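Local coordinates for endo-alpha-mannosidase (Bacteroides thetaiotaomicron, PDB 4ACY), which hydrolyses internal alpha-mannosidic linkages as a family GH99 endo-alpha-mannosidase, an activity probably directed at mannose-containing glycans, at residues N48-P53 / K60-P65; G95-N100 / S326-H331; C150-P155 / G244-F249; G333-P338 / L350-L355. All coordinates share one frame; numbering follows the deposited sequence. Where two conformers were deposited one is given.

Interaction 1 (N48-P53 / K60-P65); sequences NWYGNP and KHWMHP
Two aromatic stacks and one backbone bridge join Trp49, Tyr50 and Gly51 to Lys60, His61 and Trp62. In the first stack the His61 imidazole lies squarely over the five-membered ring of Trp49, centroids 3.5 Å apart and planes only 6° from parallel; His61 CE1 comes to 3.3 Å from Trp49 CD2. The Trp49 side chain is set for this by a chi1 of 56°, which tucks CG between the backbone N and the carbonyl carbon, and its CB adds a CH-pi contact over the same imidazole. The second stack is offset: the Tyr50 ring lies over the six-membered ring of Trp62 with centroids 4.2 Å apart, tilted by 21°, and Tyr50 CD1 approaches Trp62 CZ2 to 3.4 Å. On the opposite face of Tyr50 the edge of the Trp49 indole, at CD1, points at the ring.

The backbone contribution is a single antiparallel, hydrogen-bonded pair. Gly51 N donates to Lys60 O at 3.0 Å, and Lys60 N returns the bond to Gly51 O at 2.9 Å. The polar ends of the rings are taken by other loops: His61 ND1 bonds His331, Tyr50 OH bonds Asn328 O, and Trp62 NE1 bonds Tyr97 O.

The first segment is the loop leaving barrel strand 42-46; Asn52 N-caps the short helix 53-56 through Val55 N. After that helix the chain doubles back through 60-65 into strand 64-66, which pairs with strand 77-79 in a small antiparallel sheet.

Interaction 2 (G95-N100 / S326-H331); sequences GTYSSN and SFNEWH
Tyr97 and Asn328 meet from two irregular loops whose backbones stay apart, one bent by an inverse gamma turn at Thr96 and an ST turn at Ser98, the other entering through a cis peptide before Ser326. The touching is done by side chains alone. Asn328 ND2 donates to Tyr97 OH at 3.0 Å along a nearly straight bond (170°), with the hydroxyl in the amide plane. Ring and amide are themselves almost coplanar, 8° apart, and OD1 of the same amide takes the backbone N of Tyr47, so both ends of the group are used and its rotation is fixed. A chi1 of 60° folds Tyr97 CG between its backbone N and carbonyl carbon and directs the phenol at the second loop.

That loop follows strand 322-324, the last of the eight in this TIM barrel, and the ST motif in which Ser326 OG accepts from Glu329 N at 2.9 Å shapes its start. Trp330 crosses Tyr97 at about a right angle, bringing the indole edge at NE1 to 3.4 Å from Tyr97 OH. Tyr97 OH and Trp330 NE1 each bond Glu337 OE1, which gives these buried polar atoms a shared partner. Ile104 of helix 102-115 packs against Tyr97.

Interaction 3 (C150-P155 / G244-F249); sequences CFHIEP and GFYTYF
His152 and Tyr246 are joined by one short hydrogen bond, 2.6 Å between His152 NE2 and Tyr246 OH, in which either may be the donor. The hydroxyl sits at the edge of the imidazole, in its plane, while the two rings are turned 73° apart and cross obliquely. His152 chi1 of -167° swings its CG away from the backbone N and carries the ring across to the other strand. In van der Waals contact, His152 CE1 lies 3.9 Å from Tyr248 CE1, with the rings inclined at 41°; the three residues make an aromatic cluster, extended by Phe45, whose ring meets those of His152 and Tyr248. Glu154 OE2 stands 3.6 Å above the imidazole plane, toward its rim. An alanine at His152 is likely to leave the buried Tyr246 hydroxyl without its mate and open a gap beside Tyr248.

The strands concerned, 148-153 and 244-246, are the third and sixth of the parallel barrel, so the contact spans its interior instead of joining sheet neighbours. A bound formate, probably from the crystallisation liquor, lies about 3 Å from the His152 side chain near the C-terminal end of its strand, the end at which TIM-barrel enzymes place their active sites.

Interaction 4 (G333-P338 / L350-L355); sequences GTQIEP and LDYKPL
Tyr352 reaches into the 333-338 loop with its hydroxyl, and two bonds grip that one oxygen. It donates to the backbone carbonyl Glu337 O at 2.8 Å, approaching nearly in line with the C=O (159°) though tilted from the carbonyl plane. It also accepts from Gln335 NE2 at 3.0 Å. Both partners lie near the plane of the phenol at its edge, and the Gln335 amide is turned almost parallel to the ring, 7° apart. A bend at chi2 (-65°) turns the glutamine chain so that its amide can meet the hydroxyl. From outside the two segments, Tyr360 of helix 359-376 meets the Tyr352 ring edge to face. With a phenylalanine at Tyr352, Glu337 O and Gln335 NE2 would probably each be left without this partner, and the amide set freer to turn.

Away from the hydroxyl the fit is slacker. Pro338 approaches one flank of the ring loosely, its CA 4.1 Å from Tyr352 CE2, and the backbones never come close. Beyond the tyrosine the chain runs out to the solvent, where Lys353 and Pro354 are exposed and local bonds shape it instead: Asp351 OD1 takes Lys353 N at 3.0 Å in an Asx turn, and Leu355 N bonds Tyr352 O at 2.9 Å around the cis peptide before Pro354.

With its cis proline third, this bend is a type VI beta turn. It starts at Tyr352, whose side chain points back to the 333-338 loop, so two parts of the long connection between the last barrel strand, 322-324, and helix 359-376 are joined through one buried tyrosine.

How the interactions relate
Interactions 1, 2 and 4 form a continuous patch of loops beside the barrel, with centres 8 Å apart between 1 and 2 and 13 Å between 2 and 4. Interaction 2 touches both others, joining the loop after the first barrel strand, 42-46, to the one after the last, 322-324, where the barrel closes. Interaction 3 lies inside the barrel, centred about 18 Å from interaction 2; Glu329 packs on Tyr248 between them. Along the chain interaction 1 closes first, interaction 3 is nested within the span of interaction 2, and interaction 4 follows. The patch thus ties the loops after the first and last strands together at the barrel's closure.

Interaction 1 (N48-P53 / K60-P65)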
# COMPACT_ATOMS: atom_id res chain seq x y z
N ASN A 48 5.91 -6.26 3.86
CA ASN A 48 6.85 -6.89 4.79
C ASN A 48 6.98 -8.39 4.54
O ASN A 48 7.25 -9.20 5.45
CB ASN A 48 6.45 -6.58 6.23
CG ASN A 48 5.15 -7.26 6.64
OD1 ASN A 48 4.36 -7.69 5.79
ND2 ASN A 48 4.94 -7.39 7.94
N TRP A 49 6.82 -8.76 3.28
CA TRP A 49 6.71 -10.17 2.92
C TRP A 49 7.98 -10.75 2.31
O TRP A 49 7.97 -11.90 1.90
CB TRP A 49 5.49 -10.42 2.02
CG TRP A 49 5.41 -9.62 0.74
CD1 TRP A 49 6.44 -9.08 0.01
CD2 TRP A 49 4.21 -9.31 0.03
NE1 TRP A 49 5.94 -8.45 -1.12
CE2 TRP A 49 4.57 -8.59 -1.13
CE3 TRP A 49 2.85 -9.60 0.26
CZ2 TRP A 49 3.62 -8.13 -2.06
CZ3 TRP A 49 1.91 -9.15 -0.66
CH2 TRP A 49 2.30 -8.42 -1.80
N TYR A 50 9.08 -9.99 2.32
CA TYR A 50 10.30 -10.41 1.64
C TYR A 50 11.17 -11.19 2.61
O TYR A 50 11.22 -10.89 3.78
CB TYR A 50 11.06 -9.22 1.08
CG TYR A 50 10.24 -8.46 0.06
CD1 TYR A 50 10.03 -8.99 -1.22
CD2 TYR A 50 9.64 -7.25 0.38
CE1 TYR A 50 9.26 -8.31 -2.16
CE2 TYR A 50 8.88 -6.56 -0.56
CZ TYR A 50 8.68 -7.11 -1.81
OH TYR A 50 7.90 -6.42 -2.70
N GLY A 51 11.86 -12.21 2.10
CA GLY A 51 12.69 -13.03 2.96
C GLY A 51 13.84 -13.58 2.16
O GLY A 51 13.76 -13.65 0.95
N ASN A 52 14.93 -13.95 2.84
CA ASN A 52 16.08 -14.50 2.13
C ASN A 52 16.74 -15.61 2.95
O ASN A 52 16.42 -15.78 4.13
CB ASN A 52 17.07 -13.38 1.72
CG ASN A 52 17.67 -12.63 2.91
OD1 ASN A 52 17.84 -13.18 4.00
ND2 ASN A 52 18.02 -11.37 2.70
N PRO A 53 17.64 -16.39 2.32
CA PRO A 53 18.26 -17.52 3.02
C PRO A 53 19.06 -17.12 4.25
O PRO A 53 19.02 -17.82 5.26
CB PRO A 53 19.18 -18.11 1.94
CG PRO A 53 18.44 -17.80 0.65
CD PRO A 53 17.95 -16.41 0.88
N LYS A 60 11.83 -15.66 0.13
CA LYS A 60 10.40 -15.43 0.23
C LYS A 60 10.06 -14.23 -0.64
O LYS A 60 10.66 -13.17 -0.52
CB LYS A 60 9.97 -15.17 1.68
CG LYS A 60 10.24 -16.31 2.62
CD LYS A 60 9.74 -15.97 4.02
CE LYS A 60 10.02 -17.10 5.01
NZ LYS A 60 10.03 -16.59 6.43
N HIS A 61 9.10 -14.43 -1.53
CA HIS A 61 8.64 -13.39 -2.47
C HIS A 61 9.58 -13.01 -3.62
O HIS A 61 9.11 -12.77 -4.75
CB HIS A 61 8.07 -12.17 -1.74
CG HIS A 61 6.62 -12.31 -1.43
ND1 HIS A 61 5.63 -11.79 -2.23
CD2 HIS A 61 5.98 -12.96 -0.42
CE1 HIS A 61 4.45 -12.10 -1.73
NE2 HIS A 61 4.63 -12.81 -0.63
N TRP A 62 10.89 -12.94 -3.37
CA TRP A 62 11.83 -12.78 -4.48
C TRP A 62 11.75 -14.00 -5.38
O TRP A 62 11.99 -13.90 -6.58
CB TRP A 62 13.27 -12.57 -3.97
CG TRP A 62 13.38 -11.44 -3.00
CD1 TRP A 62 13.77 -11.53 -1.69
CD2 TRP A 62 13.11 -10.05 -3.25
NE1 TRP A 62 13.76 -10.28 -1.11
CE2 TRP A 62 13.34 -9.36 -2.03
CE3 TRP A 62 12.66 -9.32 -4.36
CZ2 TRP A 62 13.18 -7.98 -1.91
CZ3 TRP A 62 12.50 -7.95 -4.24
CH2 TRP A 62 12.74 -7.29 -3.02
N MSE A 63 11.44 -15.13 -4.75
CA MSE A 63 10.97 -16.32 -5.43
C MSE A 63 9.44 -16.19 -5.49
O MSE A 63 8.82 -15.89 -4.48
CB MSE A 63 11.39 -17.55 -4.63
CG MSE A 63 10.70 -18.83 -5.04
SE MSE A 63 11.40 -20.36 -4.06
CE MSE A 63 11.15 -19.75 -2.25
N HIS A 64 8.85 -16.38 -6.66
CA HIS A 64 7.41 -16.13 -6.81
C HIS A 64 6.87 -16.92 -8.00
O HIS A 64 7.58 -17.09 -8.99
CB HIS A 64 7.20 -14.63 -7.05
CG HIS A 64 5.79 -14.15 -6.87
ND1 HIS A 64 4.83 -14.29 -7.85
CD2 HIS A 64 5.21 -13.46 -5.86
CE1 HIS A 64 3.70 -13.74 -7.43
NE2 HIS A 64 3.90 -13.23 -6.23
N PRO A 65 5.62 -17.42 -7.90
CA PRO A 65 5.07 -18.10 -9.07
C PRO A 65 4.82 -17.13 -10.22
O PRO A 65 4.76 -15.91 -10.02
CB PRO A 65 3.73 -18.69 -8.58
CG PRO A 65 3.70 -18.56 -7.14
CD PRO A 65 4.76 -17.56 -6.71

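Interaction 2 (G95-N100 / S326-H331)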
# COMPACT_ATOMS: atom_id res chain seq x y z
N GLY A 95 19.03 -5.19 -2.72
CA GLY A 95 19.11 -6.57 -3.17
C GLY A 95 17.90 -7.39 -2.77
O GLY A 95 16.81 -6.83 -2.57
N THR A 96 18.11 -8.69 -2.64
CA THR A 96 17.06 -9.62 -2.20
C THR A 96 16.98 -9.59 -0.70
O THR A 96 17.40 -10.52 -0.01
CB THR A 96 17.27 -11.06 -2.72
OG1 THR A 96 18.61 -11.51 -2.43
CG2 THR A 96 17.02 -11.10 -4.21
N TYR A 97 16.46 -8.48 -0.18
CA TYR A 97 16.48 -8.25 1.25
C TYR A 97 15.43 -9.00 2.03
O TYR A 97 14.44 -9.48 1.47
CB TYR A 97 16.37 -6.77 1.55
CG TYR A 97 15.10 -6.06 1.07
CD1 TYR A 97 13.90 -6.17 1.79
CD2 TYR A 97 15.14 -5.21 -0.03
CE1 TYR A 97 12.76 -5.47 1.39
CE2 TYR A 97 14.01 -4.49 -0.43
CZ TYR A 97 12.83 -4.63 0.29
OH TYR A 97 11.72 -3.91 -0.12
N SER A 98 15.65 -9.09 3.34
CA SER A 98 14.65 -9.67 4.23
C SER A 98 13.90 -8.57 4.98
O SER A 98 14.50 -7.67 5.55
CB SER A 98 15.26 -10.59 5.26
OG SER A 98 14.28 -10.96 6.23
N SER A 99 12.58 -8.71 5.02
CA SER A 99 11.73 -7.81 5.80
C SER A 99 11.97 -7.98 7.30
O SER A 99 11.57 -7.12 8.09
CB SER A 99 10.26 -8.07 5.46
OG SER A 99 9.98 -7.76 4.11
N ASN A 100 12.60 -9.08 7.68
CA ASN A 100 12.92 -9.35 9.09
C ASN A 100 14.31 -8.93 9.51
O ASN A 100 14.75 -9.28 10.61
CB ASN A 100 12.70 -10.83 9.42
CG ASN A 100 11.30 -11.27 9.13
OD1 ASN A 100 11.07 -12.28 8.47
ND2 ASN A 100 10.33 -10.47 9.59
N SER A 326 3.58 2.34 -4.62
CA SER A 326 3.81 1.77 -3.29
C SER A 326 5.18 2.18 -2.79
O SER A 326 6.00 2.66 -3.56
CB SER A 326 3.79 0.24 -3.40
OG SER A 326 4.78 -0.21 -4.33
N PHE A 327 5.46 1.96 -1.50
CA PHE A 327 6.86 1.96 -1.13
C PHE A 327 7.60 0.80 -1.84
O PHE A 327 8.63 1.02 -2.47
CB PHE A 327 7.08 1.85 0.38
CG PHE A 327 8.55 1.88 0.75
CD1 PHE A 327 9.29 3.05 0.56
CD2 PHE A 327 9.19 0.74 1.22
CE1 PHE A 327 10.64 3.09 0.85
CE2 PHE A 327 10.55 0.78 1.51
CZ PHE A 327 11.26 1.96 1.34
N ASN A 328 7.10 -0.42 -1.73
CA ASN A 328 7.91 -1.56 -2.14
C ASN A 328 7.13 -2.78 -2.58
O ASN A 328 7.42 -3.91 -2.16
CB ASN A 328 8.93 -1.94 -1.04
CG ASN A 328 8.26 -2.43 0.25
OD1 ASN A 328 7.10 -2.11 0.53
ND2 ASN A 328 9.02 -3.20 1.04
N GLU A 329 6.14 -2.56 -3.45
CA GLU A 329 5.48 -3.68 -4.11
C GLU A 329 6.27 -3.93 -5.39
O GLU A 329 5.90 -3.48 -6.48
CB GLU A 329 4.01 -3.35 -4.42
CG GLU A 329 3.02 -4.52 -4.17
CD GLU A 329 3.28 -5.78 -5.02
OE1 GLU A 329 4.37 -5.92 -5.60
OE2 GLU A 329 2.37 -6.66 -5.07
N TRP A 330 7.40 -4.61 -5.22
CA TRP A 330 8.35 -4.84 -6.30
C TRP A 330 7.73 -5.66 -7.42
O TRP A 330 8.03 -5.42 -8.60
CB TRP A 330 9.65 -5.49 -5.77
CG TRP A 330 10.49 -4.49 -5.03
CD1 TRP A 330 10.46 -4.22 -3.69
CD2 TRP A 330 11.46 -3.58 -5.60
NE1 TRP A 330 11.35 -3.22 -3.39
CE2 TRP A 330 11.97 -2.80 -4.54
CE3 TRP A 330 11.93 -3.35 -6.90
CZ2 TRP A 330 12.96 -1.82 -4.73
CZ3 TRP A 330 12.91 -2.37 -7.09
CH2 TRP A 330 13.40 -1.62 -6.01
N HIS A 331 6.85 -6.61 -7.08
CA HIS A 331 6.29 -7.48 -8.12
C HIS A 331 5.52 -6.69 -9.14
O HIS A 331 5.42 -7.09 -10.29
CB HIS A 331 5.35 -8.55 -7.56
CG HIS A 331 5.90 -9.31 -6.40
ND1 HIS A 331 7.06 -10.04 -6.47
CD2 HIS A 331 5.42 -9.47 -5.15
CE1 HIS A 331 7.29 -10.61 -5.29
NE2 HIS A 331 6.30 -10.29 -4.48

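Interaction 3 (C150-P155 / G244-F249)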
# COMPACT_ATOMS: atom_id res chain seq x y z
N CYS A 150 0.30 2.15 10.18
CA CYS A 150 -1.06 1.65 10.21
C CYS A 150 -1.11 0.36 9.42
O CYS A 150 -0.07 -0.13 8.97
CB CYS A 150 -2.05 2.70 9.68
SG CYS A 150 -1.91 3.08 7.91
N PHE A 151 -2.30 -0.21 9.24
CA PHE A 151 -2.39 -1.57 8.73
C PHE A 151 -3.29 -1.67 7.52
O PHE A 151 -4.33 -1.00 7.45
CB PHE A 151 -2.84 -2.52 9.86
CG PHE A 151 -1.80 -2.67 10.92
CD1 PHE A 151 -1.57 -1.65 11.85
CD2 PHE A 151 -1.00 -3.81 10.95
CE1 PHE A 151 -0.55 -1.76 12.81
CE2 PHE A 151 0.01 -3.94 11.90
CZ PHE A 151 0.24 -2.92 12.83
N HIS A 152 -2.86 -2.51 6.57
CA HIS A 152 -3.53 -2.73 5.31
C HIS A 152 -4.05 -4.17 5.33
O HIS A 152 -3.27 -5.11 5.16
CB HIS A 152 -2.52 -2.53 4.16
CG HIS A 152 -3.16 -2.43 2.80
ND1 HIS A 152 -2.41 -2.36 1.65
CD2 HIS A 152 -4.45 -2.34 2.42
CE1 HIS A 152 -3.22 -2.25 0.60
NE2 HIS A 152 -4.47 -2.24 1.04
N ILE A 153 -5.34 -4.33 5.60
CA ILE A 153 -5.91 -5.67 5.79
C ILE A 153 -6.16 -6.35 4.45
O ILE A 153 -6.97 -5.89 3.63
CB ILE A 153 -7.22 -5.60 6.61
CG1 ILE A 153 -6.97 -4.85 7.92
CG2 ILE A 153 -7.80 -7.02 6.86
CD1 ILE A 153 -6.04 -5.55 8.90
N GLU A 154 -5.45 -7.46 4.24
CA GLU A 154 -5.43 -8.11 2.93
C GLU A 154 -6.48 -9.22 2.87
O GLU A 154 -7.07 -9.54 3.91
CB GLU A 154 -4.04 -8.67 2.65
CG GLU A 154 -2.95 -7.58 2.63
CD GLU A 154 -2.89 -6.81 1.32
OE1 GLU A 154 -3.69 -7.10 0.40
OE2 GLU A 154 -2.01 -5.91 1.22
N PRO A 155 -6.73 -9.78 1.67
CA PRO A 155 -7.74 -10.85 1.54
C PRO A 155 -7.20 -12.21 1.97
O PRO A 155 -6.93 -13.07 1.13
CB PRO A 155 -8.11 -10.83 0.05
CG PRO A 155 -7.49 -9.57 -0.52
CD PRO A 155 -6.29 -9.32 0.34
N GLY A 244 -14.51 5.74 4.96
CA GLY A 244 -13.97 6.31 3.74
C GLY A 244 -13.59 5.27 2.72
O GLY A 244 -13.93 4.09 2.85
N PHE A 245 -12.88 5.73 1.70
CA PHE A 245 -12.52 4.86 0.57
C PHE A 245 -11.19 5.24 -0.05
O PHE A 245 -10.79 6.40 -0.04
CB PHE A 245 -13.62 4.87 -0.50
CG PHE A 245 -14.00 6.24 -0.99
CD1 PHE A 245 -14.92 7.01 -0.28
CD2 PHE A 245 -13.47 6.75 -2.17
CE1 PHE A 245 -15.28 8.29 -0.74
CE2 PHE A 245 -13.84 8.02 -2.64
CZ PHE A 245 -14.75 8.79 -1.92
N TYR A 246 -10.51 4.23 -0.61
CA TYR A 246 -9.24 4.45 -1.32
C TYR A 246 -9.27 3.69 -2.63
O TYR A 246 -10.19 2.89 -2.86
CB TYR A 246 -8.02 4.06 -0.47
CG TYR A 246 -7.74 2.58 -0.29
CD1 TYR A 246 -8.68 1.71 0.29
CD2 TYR A 246 -6.49 2.04 -0.65
CE1 TYR A 246 -8.40 0.34 0.46
CE2 TYR A 246 -6.18 0.69 -0.46
CZ TYR A 246 -7.15 -0.17 0.09
OH TYR A 246 -6.88 -1.50 0.30
N THR A 247 -8.27 3.94 -3.47
CA THR A 247 -8.33 3.48 -4.87
C THR A 247 -7.29 2.43 -5.21
O THR A 247 -7.47 1.65 -6.16
CB THR A 247 -8.23 4.65 -5.85
OG1 THR A 247 -6.97 5.31 -5.71
CG2 THR A 247 -9.36 5.65 -5.60
N TYR A 248 -6.21 2.42 -4.42
CA TYR A 248 -5.08 1.50 -4.53
C TYR A 248 -4.27 1.49 -5.84
O TYR A 248 -3.09 1.83 -5.85
CB TYR A 248 -5.38 0.06 -4.07
CG TYR A 248 -4.08 -0.69 -4.01
CD1 TYR A 248 -3.19 -0.46 -2.97
CD2 TYR A 248 -3.68 -1.52 -5.07
CE1 TYR A 248 -1.94 -1.07 -2.94
CE2 TYR A 248 -2.41 -2.15 -5.05
CZ TYR A 248 -1.56 -1.92 -3.98
OH TYR A 248 -0.31 -2.52 -3.92
N PHE A 249 -4.91 1.06 -6.93
CA PHE A 249 -4.17 0.69 -8.14
C PHE A 249 -3.35 1.84 -8.72
O PHE A 249 -3.87 2.92 -8.94
CB PHE A 249 -5.12 0.10 -9.17
CG PHE A 249 -5.87 -1.08 -8.64
CD1 PHE A 249 -5.20 -2.29 -8.42
CD2 PHE A 249 -7.21 -0.96 -8.30
CE1 PHE A 249 -5.87 -3.39 -7.88
CE2 PHE A 249 -7.90 -2.06 -7.76
CZ PHE A 249 -7.23 -3.27 -7.56

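Interaction 4 (G333-P338 / L350-L355)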
# COMPACT_ATOMS: atom_id res chain seq x y z
N GLY A 333 6.01 -3.33 -9.84
CA GLY A 333 6.77 -2.23 -10.46
C GLY A 333 6.25 -0.87 -10.04
O GLY A 333 6.38 0.11 -10.78
N THR A 334 5.63 -0.82 -8.87
CA THR A 334 5.07 0.44 -8.39
C THR A 334 5.92 1.09 -7.31
O THR A 334 5.53 2.12 -6.79
CB THR A 334 3.63 0.24 -7.83
OG1 THR A 334 3.67 -0.71 -6.77
CG2 THR A 334 2.69 -0.24 -8.93
N GLN A 335 7.09 0.50 -7.00
CA GLN A 335 7.89 0.92 -5.84
C GLN A 335 8.51 2.31 -6.01
O GLN A 335 8.92 2.67 -7.11
CB GLN A 335 8.97 -0.14 -5.51
CG GLN A 335 10.20 -0.18 -6.43
CD GLN A 335 9.91 -0.58 -7.89
OE1 GLN A 335 8.99 -1.36 -8.18
NE2 GLN A 335 10.71 -0.06 -8.80
N ILE A 336 8.53 3.08 -4.93
CA ILE A 336 9.36 4.30 -4.94
C ILE A 336 10.71 3.99 -4.32
O ILE A 336 11.65 4.81 -4.43
CB ILE A 336 8.66 5.52 -4.26
CG1 ILE A 336 8.36 5.21 -2.79
CG2 ILE A 336 7.39 5.95 -5.06
CD1 ILE A 336 7.92 6.47 -2.02
N GLU A 337 10.83 2.81 -3.72
CA GLU A 337 12.09 2.32 -3.14
C GLU A 337 13.21 2.36 -4.19
O GLU A 337 12.97 2.07 -5.38
CB GLU A 337 11.94 0.93 -2.54
CG GLU A 337 13.19 0.51 -1.76
CD GLU A 337 13.12 -0.84 -1.13
OE1 GLU A 337 12.05 -1.51 -1.19
OE2 GLU A 337 14.15 -1.24 -0.55
N PRO A 338 14.43 2.77 -3.78
CA PRO A 338 15.50 2.87 -4.76
C PRO A 338 15.79 1.58 -5.50
O PRO A 338 15.87 0.52 -4.89
CB PRO A 338 16.72 3.25 -3.89
CG PRO A 338 16.11 4.07 -2.81
CD PRO A 338 14.78 3.42 -2.50
N LEU A 350 14.63 -3.39 -15.69
CA LEU A 350 14.37 -1.96 -15.87
C LEU A 350 15.05 -1.24 -14.71
O LEU A 350 15.39 -1.87 -13.71
CB LEU A 350 12.87 -1.67 -15.83
CG LEU A 350 12.02 -2.30 -16.93
CD1 LEU A 350 10.55 -1.96 -16.69
CD2 LEU A 350 12.47 -1.80 -18.31
N ASP A 351 15.24 0.06 -14.87
CA ASP A 351 15.84 0.89 -13.81
C ASP A 351 15.40 2.33 -13.96
O ASP A 351 14.55 2.64 -14.80
CB ASP A 351 17.38 0.77 -13.81
CG ASP A 351 18.01 1.17 -15.16
OD1 ASP A 351 17.55 2.16 -15.77
OD2 ASP A 351 18.95 0.47 -15.60
N TYR A 352 15.97 3.24 -13.16
CA TYR A 352 15.54 4.64 -13.18
C TYR A 352 16.43 5.55 -14.02
O TYR A 352 16.19 6.76 -14.06
CB TYR A 352 15.43 5.23 -11.76
CG TYR A 352 14.56 4.47 -10.77
CD1 TYR A 352 13.53 3.64 -11.20
CD2 TYR A 352 14.78 4.61 -9.39
CE1 TYR A 352 12.74 2.95 -10.28
CE2 TYR A 352 13.98 3.93 -8.46
CZ TYR A 352 12.96 3.10 -8.92
OH TYR A 352 12.18 2.42 -8.01
N LYS A 353 17.44 4.99 -14.68
CA LYS A 353 18.37 5.82 -15.48
C LYS A 353 17.58 6.66 -16.48
O LYS A 353 16.59 6.17 -17.04
CB LYS A 353 19.40 4.96 -16.22
CG LYS A 353 20.23 4.02 -15.35
CD LYS A 353 21.12 4.77 -14.38
CE LYS A 353 22.02 3.77 -13.64
NZ LYS A 353 22.27 4.22 -12.28
N PRO A 354 18.03 7.91 -16.75
CA PRO A 354 19.28 8.52 -16.27
C PRO A 354 19.14 9.25 -14.94
O PRO A 354 20.00 10.08 -14.62
CB PRO A 354 19.58 9.55 -17.37
CG PRO A 354 18.22 10.04 -17.76
CD PRO A 354 17.29 8.83 -17.64
N LEU A 355 18.07 8.96 -14.20
CA LEU A 355 17.81 9.59 -12.90
C LEU A 355 18.45 8.79 -11.76
O LEU A 355 18.84 7.64 -11.95
CB LEU A 355 16.29 9.79 -12.70
CG LEU A 355 15.54 10.57 -13.80
CD1 LEU A 355 14.05 10.69 -13.48
CD2 LEU A 355 16.14 11.96 -14.00